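Local coordinates for protein tudor (PDB 4Q5W) that may act through the Piwi-interacting RNA pathway and is required in oogenesis for primordial germ cell formation, this chain being its extended Tudor 9 unit, at residues L173-A176 and E177-L180. Residues are numbered along the deposited sequence; the frame is centred on the assembly and turned at random.
Sequences LVQA and ELKL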
ATOM      1  N   LEU A 173      -9.285 -17.963 -10.427  1.00 10.27           N
ATOM      2  CA  LEU A 173      -9.145 -17.135 -11.626  1.00 10.41           C
ATOM      3  C   LEU A 173      -7.822 -17.336 -12.363  1.00 13.33           C
ATOM      4  O   LEU A 173      -7.798 -17.367 -13.589  1.00 11.01           O
ATOM      5  CB  LEU A 173      -9.318 -15.652 -11.304  1.00 14.75           C
ATOM      6  CG  LEU A 173     -10.682 -15.161 -10.814  1.00 12.78           C
ATOM      7  CD1 LEU A 173     -10.682 -13.654 -10.646  1.00 14.12           C
ATOM      8  CD2 LEU A 173     -11.814 -15.586 -11.758  1.00 16.30           C
ATOM      9  N   VAL A 174      -6.725 -17.448 -11.612  1.00 12.71           N
ATOM     10  CA  VAL A 174      -5.409 -17.656 -12.218  1.00 12.62           C
ATOM     11  C   VAL A 174      -5.347 -19.033 -12.886  1.00 12.22           C
ATOM     12  O   VAL A 174      -4.889 -19.171 -14.014  1.00 11.73           O
ATOM     13  CB  VAL A 174      -4.274 -17.494 -11.178  1.00 10.69           C
ATOM     14  CG1 VAL A 174      -2.930 -17.987 -11.738  1.00 12.15           C
ATOM     15  CG2 VAL A 174      -4.167 -16.037 -10.720  1.00 10.85           C
ATOM     16  N   GLN A 175      -5.836 -20.053 -12.190  1.00 13.35           N
ATOM     17  CA  GLN A 175      -5.834 -21.400 -12.747  1.00 13.38           C
ATOM     18  C   GLN A 175      -6.698 -21.468 -13.999  1.00 11.85           C
ATOM     19  O   GLN A 175      -6.365 -22.177 -14.952  1.00 12.92           O
ATOM     20  CB  GLN A 175      -6.315 -22.413 -11.705  1.00 12.76           C
ATOM     21  CG  GLN A 175      -5.335 -22.618 -10.557  1.00 19.50           C
ATOM     22  CD  GLN A 175      -4.098 -23.398 -10.961  1.00 27.45           C
ATOM     23  OE1 GLN A 175      -3.102 -22.827 -11.418  1.00 30.12           O
ATOM     24  NE2 GLN A 175      -4.143 -24.712 -10.771  1.00 31.40           N
ATOM     25  N   ALA A 176      -7.801 -20.724 -14.001  1.00 13.20           N
ATOM     26  CA  ALA A 176      -8.730 -20.751 -15.126  1.00 14.16           C
ATOM     27  C   ALA A 176      -8.107 -20.146 -16.378  1.00 12.36           C
ATOM     28  O   ALA A 176      -8.320 -20.639 -17.483  1.00 13.27           O
ATOM     29  CB  ALA A 176     -10.029 -20.028 -14.769  1.00 14.42           C
ATOM     30  N   GLU A 177      -7.321 -19.085 -16.198  1.00 12.23           N
ATOM     31  CA  GLU A 177      -6.642 -18.440 -17.314  1.00 12.78           C
ATOM     32  C   GLU A 177      -5.500 -19.312 -17.843  1.00 13.32           C
ATOM     33  O   GLU A 177      -5.350 -19.479 -19.050  1.00 14.03           O
ATOM     34  CB  GLU A 177      -6.123 -17.055 -16.908  1.00 12.54           C
ATOM     35  CG  GLU A 177      -5.441 -16.298 -18.046  1.00 16.13           C
ATOM     36  CD  GLU A 177      -5.418 -14.793 -17.818  1.00 19.16           C
ATOM     37  OE1 GLU A 177      -4.587 -14.113 -18.454  1.00 14.92           O
ATOM     38  OE2 GLU A 177      -6.246 -14.288 -17.032  1.00 17.73           O
ATOM     39  N   LEU A 178      -4.713 -19.882 -16.935  1.00 14.07           N
ATOM     40  CA  LEU A 178      -3.668 -20.834 -17.328  1.00 13.73           C
ATOM     41  C   LEU A 178      -4.251 -22.040 -18.062  1.00 17.19           C
ATOM     42  O   LEU A 178      -3.668 -22.527 -19.026  1.00 14.91           O
ATOM     43  CB  LEU A 178      -2.889 -21.309 -16.102  1.00 13.50           C
ATOM     44  CG  LEU A 178      -2.062 -20.258 -15.363  1.00 16.77           C
ATOM     45  CD1 LEU A 178      -1.529 -20.851 -14.056  1.00 13.06           C
ATOM     46  CD2 LEU A 178      -0.924 -19.737 -16.235  1.00 20.16           C
ATOM     47  N   LYS A 179      -5.402 -22.527 -17.612  1.00 15.24           N
ATOM     48  CA  LYS A 179      -5.993 -23.708 -18.236  1.00 18.51           C
ATOM     49  C   LYS A 179      -6.516 -23.389 -19.636  1.00 18.82           C
ATOM     50  O   LYS A 179      -6.374 -24.197 -20.560  1.00 17.71           O
ATOM     51  CB  LYS A 179      -7.108 -24.298 -17.365  1.00 17.18           C
ATOM     52  CG  LYS A 179      -7.761 -25.532 -17.973  1.00 26.56           C
ATOM     53  CD  LYS A 179      -8.788 -26.162 -17.039  1.00 33.43           C
ATOM     54  CE  LYS A 179      -9.322 -27.465 -17.622  1.00 40.02           C
ATOM     55  NZ  LYS A 179     -10.247 -28.156 -16.675  1.00 47.11           N
ATOM     56  N   LEU A 180      -7.110 -22.207 -19.791  1.00 14.41           N
ATOM     57  CA  LEU A 180      -7.632 -21.781 -21.087  1.00 17.62           C
ATOM     58  C   LEU A 180      -6.516 -21.726 -22.117  1.00 19.46           C
ATOM     59  O   LEU A 180      -6.684 -22.164 -23.255  1.00 21.40           O
ATOM     60  CB  LEU A 180      -8.313 -20.411 -20.986  1.00 17.45           C
ATOM     61  CG  LEU A 180      -8.863 -19.846 -22.302  1.00 20.86           C
ATOM     62  CD1 LEU A 180      -9.868 -20.792 -22.917  1.00 26.88           C
ATOM     63  CD2 LEU A 180      -9.484 -18.467 -22.092  1.00 18.60           C
TER
HETATM   64  O   HOH W   1      -6.260 -14.680 -14.347  1.00 27.41           O
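Leu173 to Leu180 make two turns of regular alpha helix, tied by four i to i+4 bonds: the amides of Glu177, Leu178, Lys179 and Leu180 reach the carbonyl oxygens of Leu173, Val174, Gln175 and Ala176 in turn. Leu178 N to Val174 O, 3.0 Å, is the straightest, at 174°. The same two residues also meet by their side chains, which run alongside each other in the same direction, CG1 of Val174 lying 3.9 Å from CD1 of Leu178. Leu178 holds its CG beside its own backbone N (chi1 -65°), which carries the branch back toward the preceding turn and sets CG 3.3 Å from Val174 O. Gln175 comes at the same methyl from another direction: bent at chi2 (-72°), its chain crosses Leu178 at a slant and lays OE1 3.7 Å from CD1. All this belongs to the C-terminal helix 166-182 of the extended Tudor unit, where Val174 and Leu178 also face the neighbouring helix 122-134 through Thr125 and Leu124, and Val174 and Gln175 both touch Ile117 of helix 116-120. Glu177 sends its extended chain away from the first turn, yet a water links the two: it donates to OE2 of Glu177 at 2.7 Å and, weakly, to O of Leu173 at 3.2 Å, giving that carbonyl a second donor besides the Glu177 amide.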